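Local coordinates for protein PrgZ (Enterococcus faecalis, PDB 4FAJ) that binds pheromone peptide as a membrane-anchored extracellular receptor of the solute-binding protein 5 family and probably serves peptide import, at residues Ser83-Leu86 with Leu87-Met91; Gly174-Ala177 with Lys178-Ala182. One frame throughout, in Å; residues are numbered along the deposited sequence.

Interaction 1. Residues Ser83-Leu86 with Leu87-Met91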
ATOM      1  N   SER A  83      -6.467   2.363   6.249  1.00 15.06           N
ATOM      2  CA  SER A  83      -5.953   2.177   7.613  1.00 15.50           C
ATOM      3  C   SER A  83      -4.610   2.895   7.810  1.00 15.03           C
ATOM      4  O   SER A  83      -4.353   3.485   8.861  1.00 15.98           O
ATOM      5  CB  SER A  83      -5.789   0.698   7.923  1.00 15.91           C
ATOM      6  OG  SER A  83      -6.996  -0.009   7.725  1.00 14.38           O
ATOM      7  N   ILE A  84      -3.763   2.860   6.790  1.00 14.68           N
ATOM      8  CA  ILE A  84      -2.422   3.431   6.892  1.00 14.31           C
ATOM      9  C   ILE A  84      -2.444   4.962   6.926  1.00 14.03           C
ATOM     10  O   ILE A  84      -1.735   5.560   7.734  1.00 12.86           O
ATOM     11  CB  ILE A  84      -1.502   2.869   5.804  1.00 14.34           C
ATOM     12  CG1 ILE A  84      -1.097   1.444   6.189  1.00 15.32           C
ATOM     13  CG2 ILE A  84      -0.269   3.748   5.614  1.00 14.27           C
ATOM     14  CD1 ILE A  84      -0.363   0.697   5.086  1.00 17.15           C
ATOM     15  N   THR A  85      -3.257   5.596   6.081  1.00 13.46           N
ATOM     16  CA  THR A  85      -3.488   7.038   6.204  1.00 14.06           C
ATOM     17  C   THR A  85      -4.020   7.461   7.591  1.00 14.18           C
ATOM     18  O   THR A  85      -3.558   8.462   8.167  1.00 13.63           O
ATOM     19  CB  THR A  85      -4.433   7.553   5.093  1.00 14.48           C
ATOM     20  OG1 THR A  85      -3.738   7.524   3.836  1.00 15.60           O
ATOM     21  CG2 THR A  85      -4.892   8.999   5.385  1.00 15.82           C
ATOM     22  N   LEU A  86      -4.971   6.707   8.143  1.00 13.63           N
ATOM     23  CA  LEU A  86      -5.465   7.033   9.477  1.00 14.07           C
ATOM     24  C   LEU A  86      -4.333   6.926  10.502  1.00 13.54           C
ATOM     25  O   LEU A  86      -4.124   7.835  11.307  1.00 12.71           O
ATOM     26  CB  LEU A  86      -6.604   6.120   9.893  1.00 14.42           C
ATOM     27  CG  LEU A  86      -7.083   6.293  11.338  1.00 15.25           C
ATOM     28  CD1 LEU A  86      -7.573   7.713  11.589  1.00 13.59           C
ATOM     29  CD2 LEU A  86      -8.179   5.257  11.618  1.00 15.90           C
ATOM     30  N   LEU A  87      -3.604   5.818  10.462  1.00 13.55           N
ATOM     31  CA  LEU A  87      -2.507   5.597  11.416  1.00 13.55           C
ATOM     32  C   LEU A  87      -1.391   6.638  11.250  1.00 13.59           C
ATOM     33  O   LEU A  87      -0.797   7.069  12.246  1.00 14.13           O
ATOM     34  CB  LEU A  87      -1.953   4.160  11.325  1.00 13.95           C
ATOM     35  CG  LEU A  87      -2.793   3.040  11.941  1.00 15.49           C
ATOM     36  CD1 LEU A  87      -2.105   1.664  11.738  1.00 18.54           C
ATOM     37  CD2 LEU A  87      -3.086   3.263  13.409  1.00 18.62           C
ATOM     38  N   ALA A  88      -1.116   7.069  10.016  1.00 13.30           N
ATOM     39  CA  ALA A  88      -0.117   8.122   9.783  1.00 13.49           C
ATOM     40  C   ALA A  88      -0.518   9.455  10.435  1.00 13.50           C
ATOM     41  O   ALA A  88       0.332  10.303  10.697  1.00 13.93           O
ATOM     42  CB  ALA A  88       0.147   8.304   8.281  1.00 13.21           C
ATOM     43  N   ASN A  89      -1.805   9.604  10.739  1.00 13.84           N
ATOM     44  CA  ASN A  89      -2.353  10.839  11.313  1.00 13.40           C
ATOM     45  C   ASN A  89      -2.755  10.772  12.806  1.00 13.77           C
ATOM     46  O   ASN A  89      -2.727  11.807  13.497  1.00 13.64           O
ATOM     47  CB  ASN A  89      -3.510  11.313  10.445  1.00 13.03           C
ATOM     48  CG  ASN A  89      -3.036  11.893   9.136  1.00 14.31           C
ATOM     49  OD1 ASN A  89      -2.561  13.027   9.090  1.00 12.89           O
ATOM     50  ND2 ASN A  89      -3.163  11.125   8.057  1.00 12.30           N
ATOM     51  N   VAL A  90      -3.102   9.584  13.310  1.00 12.85           N
ATOM     52  CA  VAL A  90      -3.339   9.414  14.747  1.00 13.58           C
ATOM     53  C   VAL A  90      -2.138   8.824  15.490  1.00 13.73           C
ATOM     54  O   VAL A  90      -2.085   8.879  16.717  1.00 15.44           O
ATOM     55  CB  VAL A  90      -4.673   8.652  15.073  1.00 13.65           C
ATOM     56  CG1 VAL A  90      -5.874   9.407  14.488  1.00 14.03           C
ATOM     57  CG2 VAL A  90      -4.627   7.192  14.591  1.00 12.88           C
ATOM     58  N   MET A  91      -1.154   8.306  14.750  1.00 13.92           N
ATOM     59  CA  MET A  91       0.088   7.821  15.329  1.00 14.11           C
ATOM     60  C   MET A  91       1.287   8.501  14.651  1.00 14.15           C
ATOM     61  O   MET A  91       1.122   9.331  13.748  1.00 13.77           O
ATOM     62  CB  MET A  91       0.192   6.293  15.210  1.00 14.00           C
ATOM     63  CG  MET A  91      -0.857   5.550  16.007  1.00 14.84           C
ATOM     64  SD  MET A  91      -0.498   3.807  16.196  1.00 15.47           S
ATOM     65  CE  MET A  91       0.760   3.811  17.486  1.00 14.50           C
TER

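Interaction 2. Residues Gly174-Ala177 with Lys178-Ala182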
ATOM      1  N   GLY A 174      12.026 -19.938  12.013  1.00 40.94           N
ATOM      2  CA  GLY A 174      11.767 -20.607  13.279  1.00 41.21           C
ATOM      3  C   GLY A 174      13.038 -21.199  13.855  1.00 41.46           C
ATOM      4  O   GLY A 174      12.988 -22.025  14.768  1.00 42.40           O
ATOM      5  N   LYS A 175      14.181 -20.781  13.318  1.00 40.57           N
ATOM      6  CA  LYS A 175      15.477 -21.200  13.836  1.00 40.78           C
ATOM      7  C   LYS A 175      15.792 -20.498  15.158  1.00 40.18           C
ATOM      8  O   LYS A 175      16.533 -21.036  15.985  1.00 40.87           O
ATOM      9  CB  LYS A 175      16.572 -20.916  12.793  1.00 40.84           C
ATOM     10  CG  LYS A 175      18.003 -21.170  13.260  1.00 42.57           C
ATOM     11  CD  LYS A 175      19.016 -20.863  12.160  1.00 43.88           C
ATOM     12  CE  LYS A 175      20.354 -20.424  12.749  1.00 44.57           C
ATOM     13  NZ  LYS A 175      20.852 -21.371  13.790  1.00 46.14           N
ATOM     14  N   GLN A 176      15.221 -19.306  15.353  1.00 38.82           N
ATOM     15  CA  GLN A 176      15.547 -18.452  16.495  1.00 38.18           C
ATOM     16  C   GLN A 176      14.306 -17.776  17.100  1.00 36.89           C
ATOM     17  O   GLN A 176      13.314 -17.539  16.412  1.00 36.27           O
ATOM     18  CB  GLN A 176      16.568 -17.388  16.069  1.00 38.07           C
ATOM     19  CG  GLN A 176      17.919 -17.968  15.640  1.00 39.00           C
ATOM     20  CD  GLN A 176      18.946 -16.919  15.222  1.00 40.78           C
ATOM     21  OE1 GLN A 176      19.866 -17.216  14.451  1.00 42.13           O
ATOM     22  NE2 GLN A 176      18.798 -15.693  15.723  1.00 40.40           N
ATOM     23  N   ALA A 177      14.375 -17.475  18.393  1.00 35.96           N
ATOM     24  CA  ALA A 177      13.298 -16.769  19.092  1.00 35.04           C
ATOM     25  C   ALA A 177      13.302 -15.267  18.759  1.00 33.64           C
ATOM     26  O   ALA A 177      14.337 -14.706  18.388  1.00 32.89           O
ATOM     27  CB  ALA A 177      13.423 -16.981  20.597  1.00 35.70           C
ATOM     28  N   LYS A 178      12.148 -14.623  18.927  1.00 32.67           N
ATOM     29  CA  LYS A 178      11.979 -13.208  18.581  1.00 31.68           C
ATOM     30  C   LYS A 178      12.903 -12.260  19.366  1.00 30.84           C
ATOM     31  O   LYS A 178      13.210 -11.163  18.896  1.00 30.23           O
ATOM     32  CB  LYS A 178      10.515 -12.778  18.755  1.00 31.93           C
ATOM     33  CG  LYS A 178      10.125 -12.440  20.192  1.00 33.07           C
ATOM     34  CD  LYS A 178       8.629 -12.254  20.375  1.00 34.21           C
ATOM     35  CE  LYS A 178       8.324 -11.720  21.776  1.00 36.31           C
ATOM     36  NZ  LYS A 178       7.075 -12.287  22.342  1.00 37.91           N
ATOM     37  N   ASP A 179      13.348 -12.675  20.554  1.00 30.63           N
ATOM     38  CA  ASP A 179      14.262 -11.844  21.356  1.00 30.28           C
ATOM     39  C   ASP A 179      15.652 -11.691  20.722  1.00 29.26           C
ATOM     40  O   ASP A 179      16.438 -10.851  21.154  1.00 29.06           O
ATOM     41  CB  ASP A 179      14.400 -12.391  22.782  1.00 31.51           C
ATOM     42  CG  ASP A 179      15.019 -13.776  22.823  1.00 33.45           C
ATOM     43  OD1 ASP A 179      14.533 -14.676  22.111  1.00 36.63           O
ATOM     44  OD2 ASP A 179      15.989 -13.975  23.575  1.00 38.99           O
ATOM     45  N   THR A 180      15.952 -12.504  19.709  1.00 27.91           N
ATOM     46  CA  THR A 180      17.218 -12.415  18.986  1.00 27.10           C
ATOM     47  C   THR A 180      17.231 -11.292  17.934  1.00 25.55           C
ATOM     48  O   THR A 180      18.278 -11.007  17.369  1.00 25.75           O
ATOM     49  CB  THR A 180      17.595 -13.770  18.308  1.00 26.95           C
ATOM     50  OG1 THR A 180      16.651 -14.081  17.280  1.00 26.94           O
ATOM     51  CG2 THR A 180      17.622 -14.914  19.336  1.00 27.96           C
ATOM     52  N   LEU A 181      16.085 -10.669  17.657  1.00 24.36           N
ATOM     53  CA  LEU A 181      16.044  -9.553  16.687  1.00 23.02           C
ATOM     54  C   LEU A 181      17.090  -8.508  17.096  1.00 22.43           C
ATOM     55  O   LEU A 181      17.139  -8.100  18.256  1.00 22.52           O
ATOM     56  CB  LEU A 181      14.647  -8.934  16.618  1.00 22.28           C
ATOM     57  CG  LEU A 181      14.378  -7.945  15.477  1.00 21.10           C
ATOM     58  CD1 LEU A 181      14.408  -8.633  14.116  1.00 19.79           C
ATOM     59  CD2 LEU A 181      13.041  -7.238  15.679  1.00 20.40           C
ATOM     60  N   ALA A 182      17.947  -8.104  16.160  1.00 21.52           N
ATOM     61  CA  ALA A 182      19.096  -7.256  16.485  1.00 21.95           C
ATOM     62  C   ALA A 182      18.678  -5.795  16.639  1.00 21.41           C
ATOM     63  O   ALA A 182      19.099  -4.924  15.873  1.00 21.10           O
ATOM     64  CB  ALA A 182      20.201  -7.404  15.432  1.00 21.82           C
TER

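Interaction 1. Residues Ser83-Leu86 with Leu87-Met91
Asn-89 turns its amide back along helix 81-90 and hydrogen-bonds the carbonyl of Thr-85. Its ND2 lies 2.7 Å from Thr-85 O. The bond is fairly straight (157°), and the oxygen sits in the amide plane. On the carbonyl's side the donor is tilted out of plane by 29°. With CG beside its own backbone N (chi1 -73°), the amide can reach back one turn, alongside Thr-85. The backbone bond from Asn-89 N to the same oxygen is weak, so the side chain gives Thr-85 O its stronger partner. ND2 also bonds to Tyr-555 O, and Tyr-557 N bonds to OD1. These bonds pin the rotation of the buried amide.

Leu-86 O is held twice. Val-90 N lies 2.8 Å from Leu-86 O, nearly in line with the C=O bond. Asn-89 N lies 3.0 Å from Leu-86 O, but above the carbonyl plane. This added i to i+3 (3-10-type) bond tightens the last turn. Met-91 then leaves helical geometry.

The tightly packed apolar side is made by Leu-86 and Val-90. Their side chains cross obliquely, with Leu-86 CD1 3.8 Å from Val-90 CG1. Both rest on Ile-255 of strand 252-257. The looser side is at Thr-85, which is partly exposed. Its methyl CG2 stands 3.8 Å from Asn-89 ND2, and OG1 bonds to Gln-81 OE1. Near the start, Leu-87 N bonds to Ser-83 O at 2.9 Å and Ala-88 N to Ile-84 O at 2.8 Å. Ser-83 OG has its partners in Asp-80, Gln-71 and Ser-72.

Ile-84 packs on an apolar side chain of the bound peptide. The arrangement is the end of an alpha-helix tightened by a 3-10-type bond, on a helix that borders the peptide site of a solute-binding protein.

Interaction 2. Residues Gly174-Ala177 with Lys178-Ala182
Ala-177 O takes two hydrogen bonds from Thr-180, one from the backbone and one from the side chain. Together they fix a short 3-10 turn, residues 178-180, in the loop between helix 168-172 and strand 183-186. Thr-180 OG1 donates to Ala-177 O from 2.6 Å, nearly in line with the C=O bond. Thr-180 N donates to Ala-177 O from 3.0 Å, with a straight N-H (162°) but from above the carbonyl plane. The hydroxyl can reach back because OG1 lies between the backbone N and the carbonyl carbon of Thr-180 (chi1 66°).

The same hydroxyl is an acceptor. Gln-176 NE2 lies 3.1 Å from Thr-180 OG1, which sits in the amide plane. The Gln-176 chain is extended beyond CG and meets Thr-180 at about a right angle. OG1 is thus gripped by one bond given and one received. NE2 also bonds to Asn-167 OD1, while Asn-167 ND2 bonds to Thr-180 O. Asn-167 therefore ties both ends of the Gln-Thr pair to the chain just before helix 168-172.

Leu-181 N to Lys-178 O, at 3.2 Å, is a further i to i+3 bond that continues the 3-10 pattern. Leu-181 is the buried member. It touches Trp-146 and Val-150 of helix 139-150 and Ala-168 and Ile-171 of helix 168-172. Thr-180 also touches Ile-171. On the outer side Lys-178 and Asp-179 are exposed. Beside the paired bonds of the turn, the methyl Thr-180 CG2 lies 3.4 Å from Ala-177 O.

How the interactions relate
Interaction 1 is a core contact and interaction 2 a surface one. Their centres lie 29 Å apart, their nearest atoms about 17 Å, and they do not touch. Both are local and both use a carbonyl that accepts twice. In 83-91 the frame is a regular helix, with a buried asparagine amide tied to distant backbone and leucine and valine set against a strand. In 174-182 there is no such helix. A glutamine and a threonine hydroxyl tie a short turn, and one leucine faces the interior. Interaction 1 borders the bound peptide, whereas interaction 2 lies away from the annotated sites and joins a helix to a strand.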